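Local coordinates for uncharacterized protein YbaA (Shigella flexneri, PDB 2OKQ), which is of unknown function but belongs to the DUF1428 family and assembles as a two-chain alpha/beta protein, with sodium ions bound in the crystal, at residues A[63-68]-A[92-97]; A[30-35]-A[129-134]. All coordinates share one frame; numbering follows the deposited sequence. Where two conformers were deposited one is given.

Interaction 1 (A[63-68]-A[92-97])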
loop_
_atom_site.group_PDB
_atom_site.type_symbol
_atom_site.label_atom_id
_atom_site.label_comp_id
_atom_site.label_asym_id
_atom_site.label_seq_id
_atom_site.Cartn_x
_atom_site.Cartn_y
_atom_site.Cartn_z
ATOM N N VAL A 63 -6.925 -2.567 3.443
ATOM C CA VAL A 63 -6.965 -2.890 2.014
ATOM C C VAL A 63 -5.843 -3.872 1.698
ATOM O O VAL A 63 -4.727 -3.679 2.122
ATOM C CB VAL A 63 -6.799 -1.609 1.113
ATOM C CG1 VAL A 63 -7.005 -1.965 -0.336
ATOM C CG2 VAL A 63 -7.775 -0.465 1.493
ATOM N N GLU A 64 -6.134 -4.953 0.976
ATOM C CA GLU A 64 -5.105 -5.910 0.597
ATOM C C GLU A 64 -5.234 -6.097 -0.907
ATOM O O GLU A 64 -6.342 -6.341 -1.391
ATOM C CB GLU A 64 -5.369 -7.259 1.256
ATOM C CG GLU A 64 -5.464 -7.149 2.750
ATOM C CD GLU A 64 -4.228 -7.583 3.458
ATOM O OE1 GLU A 64 -3.215 -7.921 2.816
ATOM O OE2 GLU A 64 -4.277 -7.576 4.702
ATOM N N CYS A 65 -4.119 -6.013 -1.624
ATOM C CA CYS A 65 -4.168 -5.964 -3.099
ATOM C C CYS A 65 -3.202 -7.012 -3.628
ATOM O O CYS A 65 -2.046 -7.075 -3.193
ATOM C CB CYS A 65 -3.760 -4.581 -3.609
ATOM S SG CYS A 65 -4.707 -3.217 -2.864
ATOM N N TRP A 66 -3.662 -7.798 -4.595
ATOM C CA TRP A 66 -2.871 -8.933 -5.119
ATOM C C TRP A 66 -2.253 -8.541 -6.450
ATOM O O TRP A 66 -2.901 -7.874 -7.268
ATOM C CB TRP A 66 -3.829 -10.113 -5.338
ATOM C CG TRP A 66 -3.180 -11.424 -5.636
ATOM C CD1 TRP A 66 -2.924 -11.951 -6.885
ATOM C CD2 TRP A 66 -2.715 -12.390 -4.687
ATOM N NE1 TRP A 66 -2.331 -13.186 -6.761
ATOM C CE2 TRP A 66 -2.184 -13.480 -5.428
ATOM C CE3 TRP A 66 -2.710 -12.456 -3.282
ATOM C CZ2 TRP A 66 -1.646 -14.618 -4.810
ATOM C CZ3 TRP A 66 -2.152 -13.594 -2.658
ATOM C CH2 TRP A 66 -1.632 -14.659 -3.431
ATOM N N ALA A 67 -1.013 -8.969 -6.685
ATOM C CA ALA A 67 -0.258 -8.587 -7.888
ATOM C C ALA A 67 -1.107 -8.766 -9.131
ATOM O O ALA A 67 -1.779 -9.802 -9.301
ATOM C CB ALA A 67 1.027 -9.455 -8.005
ATOM N N SER A 68 -1.088 -7.754 -9.991
ATOM C CA SER A 68 -1.783 -7.827 -11.285
ATOM C C SER A 68 -0.838 -7.527 -12.428
ATOM O O SER A 68 -0.739 -8.298 -13.395
ATOM C CB SER A 68 -2.997 -6.888 -11.330
ATOM O OG SER A 68 -3.358 -6.609 -12.681
ATOM N N PHE A 92 0.290 -6.013 -1.881
ATOM C CA PHE A 92 0.492 -4.623 -1.478
ATOM C C PHE A 92 -0.715 -4.323 -0.619
ATOM O O PHE A 92 -1.846 -4.479 -1.073
ATOM C CB PHE A 92 0.505 -3.702 -2.716
ATOM C CG PHE A 92 0.726 -2.243 -2.415
ATOM C CD1 PHE A 92 2.016 -1.721 -2.317
ATOM C CD2 PHE A 92 -0.359 -1.369 -2.291
ATOM C CE1 PHE A 92 2.220 -0.354 -2.052
ATOM C CE2 PHE A 92 -0.169 0.005 -2.031
ATOM C CZ PHE A 92 1.122 0.521 -1.928
ATOM N N SER A 93 -0.487 -3.948 0.642
ATOM C CA SER A 93 -1.573 -3.768 1.598
ATOM C C SER A 93 -1.297 -2.600 2.538
ATOM O O SER A 93 -0.135 -2.219 2.746
ATOM C CB SER A 93 -1.738 -5.034 2.448
ATOM O OG SER A 93 -2.053 -6.165 1.655
ATOM N N TRP A 94 -2.366 -2.072 3.130
ATOM C CA TRP A 94 -2.206 -1.016 4.102
ATOM C C TRP A 94 -3.419 -0.936 5.014
ATOM O O TRP A 94 -4.501 -1.494 4.720
ATOM C CB TRP A 94 -1.956 0.335 3.435
ATOM C CG TRP A 94 -3.159 0.938 2.767
ATOM C CD1 TRP A 94 -4.066 1.784 3.333
ATOM C CD2 TRP A 94 -3.563 0.763 1.403
ATOM N NE1 TRP A 94 -5.029 2.120 2.419
ATOM C CE2 TRP A 94 -4.729 1.525 1.216
ATOM C CE3 TRP A 94 -3.039 0.039 0.315
ATOM C CZ2 TRP A 94 -5.414 1.581 -0.022
ATOM C CZ3 TRP A 94 -3.730 0.096 -0.930
ATOM C CH2 TRP A 94 -4.891 0.866 -1.078
ATOM N N ILE A 95 -3.203 -0.255 6.132
ATOM C CA ILE A 95 -4.278 0.016 7.090
ATOM C C ILE A 95 -4.238 1.509 7.408
ATOM O O ILE A 95 -3.174 2.052 7.724
ATOM C CB ILE A 95 -4.086 -0.829 8.360
ATOM C CG1 ILE A 95 -4.007 -2.329 8.030
ATOM C CG2 ILE A 95 -5.209 -0.500 9.382
ATOM C CD1 ILE A 95 -3.697 -3.204 9.201
ATOM N N GLU A 96 -5.386 2.172 7.290
ATOM C CA GLU A 96 -5.497 3.601 7.488
ATOM C C GLU A 96 -5.930 3.883 8.914
ATOM O O GLU A 96 -6.793 3.175 9.431
ATOM C CB GLU A 96 -6.538 4.164 6.531
ATOM C CG GLU A 96 -6.135 3.923 5.037
ATOM C CD GLU A 96 -7.006 4.657 4.042
ATOM O OE1 GLU A 96 -7.590 5.714 4.381
ATOM O OE2 GLU A 96 -7.103 4.185 2.872
ATOM N N TYR A 97 -5.340 4.916 9.509
ATOM C CA TYR A 97 -5.609 5.306 10.909
ATOM C C TYR A 97 -5.798 6.816 10.997
ATOM O O TYR A 97 -5.241 7.569 10.177
ATOM C CB TYR A 97 -4.413 4.905 11.801
ATOM C CG TYR A 97 -4.292 3.408 12.026
ATOM C CD1 TYR A 97 -5.153 2.746 12.896
ATOM C CD2 TYR A 97 -3.308 2.662 11.360
ATOM C CE1 TYR A 97 -5.048 1.365 13.117
ATOM C CE2 TYR A 97 -3.173 1.287 11.580
ATOM C CZ TYR A 97 -4.073 0.648 12.458
ATOM O OH TYR A 97 -3.990 -0.694 12.672
#

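Interaction 2 (A[30-35]-A[129-134])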
loop_
_atom_site.group_PDB
_atom_site.type_symbol
_atom_site.label_atom_id
_atom_site.label_comp_id
_atom_site.label_asym_id
_atom_site.label_seq_id
_atom_site.Cartn_x
_atom_site.Cartn_y
_atom_site.Cartn_z
ATOM N N GLY A 30 1.923 0.455 6.208
ATOM C CA GLY A 30 2.067 -0.189 4.884
ATOM C C GLY A 30 2.716 -1.549 5.013
ATOM O O GLY A 30 3.612 -1.736 5.866
ATOM N N PHE A 31 2.266 -2.509 4.195
ATOM C CA PHE A 31 2.797 -3.881 4.234
ATOM C C PHE A 31 3.028 -4.303 2.788
ATOM O O PHE A 31 2.207 -3.998 1.915
ATOM C CB PHE A 31 1.824 -4.908 4.848
ATOM C CG PHE A 31 1.325 -4.599 6.246
ATOM C CD1 PHE A 31 1.784 -5.324 7.337
ATOM C CD2 PHE A 31 0.333 -3.640 6.458
ATOM C CE1 PHE A 31 1.269 -5.088 8.637
ATOM C CE2 PHE A 31 -0.165 -3.388 7.746
ATOM C CZ PHE A 31 0.322 -4.109 8.836
ATOM N N VAL A 32 4.151 -4.960 2.528
ATOM C CA VAL A 32 4.349 -5.680 1.259
ATOM C C VAL A 32 4.749 -7.086 1.656
ATOM O O VAL A 32 5.653 -7.272 2.472
ATOM C CB VAL A 32 5.397 -5.042 0.347
ATOM C CG1 VAL A 32 5.384 -5.713 -1.070
ATOM C CG2 VAL A 32 5.150 -3.542 0.193
ATOM N N VAL A 33 4.081 -8.062 1.040
ATOM C CA VAL A 33 4.142 -9.452 1.459
ATOM C C VAL A 33 4.400 -10.331 0.225
ATOM O O VAL A 33 3.884 -10.041 -0.851
ATOM C CB VAL A 33 2.777 -9.861 2.089
ATOM C CG1 VAL A 33 2.888 -11.160 2.836
ATOM C CG2 VAL A 33 2.254 -8.772 3.041
ATOM N N ALA A 34 5.207 -11.386 0.380
ATOM C CA ALA A 34 5.273 -12.445 -0.640
ATOM C C ALA A 34 4.363 -13.590 -0.157
ATOM O O ALA A 34 4.472 -14.042 0.989
ATOM C CB ALA A 34 6.705 -12.916 -0.821
ATOM N N VAL A 35 3.419 -14.004 -0.989
ATOM C CA VAL A 35 2.458 -15.026 -0.606
ATOM C C VAL A 35 2.479 -16.124 -1.684
ATOM O O VAL A 35 2.438 -15.811 -2.868
ATOM C CB VAL A 35 1.019 -14.432 -0.493
ATOM C CG1 VAL A 35 0.006 -15.494 -0.146
ATOM C CG2 VAL A 35 0.965 -13.298 0.547
ATOM N N ARG A 129 10.010 -12.253 5.504
ATOM C CA ARG A 129 10.204 -11.514 4.273
ATOM C C ARG A 129 9.185 -10.382 4.069
ATOM O O ARG A 129 9.368 -9.550 3.195
ATOM C CB ARG A 129 10.259 -12.472 3.080
ATOM C CG ARG A 129 11.624 -13.152 3.013
ATOM C CD ARG A 129 11.736 -14.128 1.857
ATOM N NE ARG A 129 10.826 -15.257 1.995
ATOM C CZ ARG A 129 9.869 -15.560 1.126
ATOM N NH1 ARG A 129 9.662 -14.788 0.061
ATOM N NH2 ARG A 129 9.105 -16.620 1.335
ATOM N N MET A 130 8.147 -10.348 4.903
ATOM C CA MET A 130 7.205 -9.218 4.938
ATOM C C MET A 130 7.980 -7.919 5.203
ATOM O O MET A 130 8.894 -7.899 6.037
ATOM C CB MET A 130 6.151 -9.455 6.027
ATOM C CG MET A 130 5.094 -8.344 6.198
ATOM S SD MET A 130 3.886 -8.694 7.504
ATOM C CE MET A 130 4.945 -8.583 8.953
ATOM N N ILE A 131 7.644 -6.839 4.506
ATOM C CA ILE A 131 8.193 -5.535 4.883
ATOM C C ILE A 131 7.037 -4.689 5.423
ATOM O O ILE A 131 5.897 -4.872 5.011
ATOM C CB ILE A 131 8.958 -4.833 3.754
ATOM C CG1 ILE A 131 8.046 -4.512 2.551
ATOM C CG2 ILE A 131 10.159 -5.699 3.323
ATOM C CD1 ILE A 131 8.796 -3.789 1.386
ATOM N N TYR A 132 7.347 -3.800 6.366
ATOM C CA TYR A 132 6.293 -3.123 7.140
ATOM C C TYR A 132 6.817 -1.800 7.638
ATOM O O TYR A 132 7.988 -1.694 7.978
ATOM C CB TYR A 132 5.922 -3.970 8.363
ATOM C CG TYR A 132 5.147 -3.194 9.411
ATOM C CD1 TYR A 132 3.792 -2.910 9.225
ATOM C CD2 TYR A 132 5.775 -2.731 10.579
ATOM C CE1 TYR A 132 3.060 -2.191 10.190
ATOM C CE2 TYR A 132 5.059 -2.006 11.544
ATOM C CZ TYR A 132 3.708 -1.749 11.344
ATOM O OH TYR A 132 2.989 -1.043 12.279
ATOM N N GLY A 133 5.945 -0.799 7.719
ATOM C CA GLY A 133 6.326 0.454 8.368
ATOM C C GLY A 133 5.130 1.344 8.571
ATOM O O GLY A 133 4.074 1.131 7.956
ATOM N N GLY A 134 5.282 2.302 9.478
ATOM C CA GLY A 134 4.282 3.345 9.687
ATOM C C GLY A 134 4.694 4.594 8.938
ATOM O O GLY A 134 5.895 5.012 8.964
#

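Interaction 1 (A[63-68]-A[92-97])
Two neighbouring antiparallel strands of the YbaA sheet meet here, with V63 and C65 of segment 63-68 set beside W94 and F92 of segment 92-97. V63 and W94 form a hydrogen-bonded pair: V63 N reaches W94 O at 2.9 Å in an almost straight bond (172°), and W94 N returns one to V63 O. C65 and F92 form the next such pair, in which F92 N to C65 O, at 2.9 Å, is sound, whereas the bond from C65 N to F92 O is bent and weak.

On the face carrying these four side chains, V63 sits over one face of the W94 indole. Its CB stands 3.7 Å from the centroid of the six-membered ring of W94, only 11° off the normal, a CH-pi contact. The two methyls share the same ring face: V63 CG2 meets W94 CZ2 at 3.5 Å, while CG1 covers CH2. W94 can lie over its cross-strand neighbour because its CG sits between the backbone N and carbonyl carbon (chi1 73°). C65 SG comes obliquely to the same ring, 4.0 Å from W94 CZ3. The indole is also held from its own strand, since W94 NE1 donates in the ring plane to the anti lone pair of E96 OE2 at 3.0 Å. E96 is in turn salt-bridged to R61 and to R61 of the second subunit.

This is the dimer side of the sheet: residues 63-67 also ladder with an antiparallel strand of the second subunit, and W94 stacks on W94 of that chain. The opposite face, towards helix 40-56, carries the non-hydrogen-bonded pair E64 and S93, where S93 OG lies 2.4 Å from E64 OE1 in the conformer given, too short to be taken at face value, and Y43 OH hydrogen-bonds to the same oxygen.

Interaction 2 (A[30-35]-A[129-134])
F31 and V32 bury much of the surface that segment 30-35 gives to this contact, I131 and M130 much of that from segment 129-134. The F31 ring receives Y132 over one face, with Y132 CD1 3.4 Å from F31 CE1. The two rings meet obliquely, their planes 47° apart and their centroids separated by 5.0 Å. M130 comes to the same phenyl group from another direction: in the conformer given, its SD lies at the ring edge, 4.0 Å from F31 CD1, a Met-aromatic contact.

These side chains project from one face of an antiparallel ladder between a central strand and the strand that is outermost within this chain. Hydrogen-bonded pairs G30-G133 and V32-I131 flank the non-hydrogen-bonded pair F31-Y132, and the bond from I131 N to V32 O measures 2.9 Å.

On the other face V32 and I131 lie side by side. I131 CG1, placed between its backbone N and carbonyl carbon (chi1 63°), presses tightly on V32 CB at 3.5 Å. Further along, R129 NH1 packs on A34 CB at 3.6 Å, while its guanidinium group is salt-bridged to E88 and D126; Y132 OH bonds to D29.

Interactions 1 and 2 lie on one four-stranded antiparallel sheet, ordered 61-67, 88-97, 27-36, 131-140, and their centres are 10 Å apart. Each joins an outer strand of the chain to an inner one, and the two inner strands are themselves neighbours: S93 O and F31 N probably share a hydrogen bond, and I95 packs on F31. Along the chain, interaction 1 is nested within the long loop that interaction 2 closes, so the first and last strands of the sheet in chain order pair with each other, and those between them in sequence add on beyond 27-36. Both contacts reach the second subunit, where 63-67 and G134 each extend the sheet across the dimer interface.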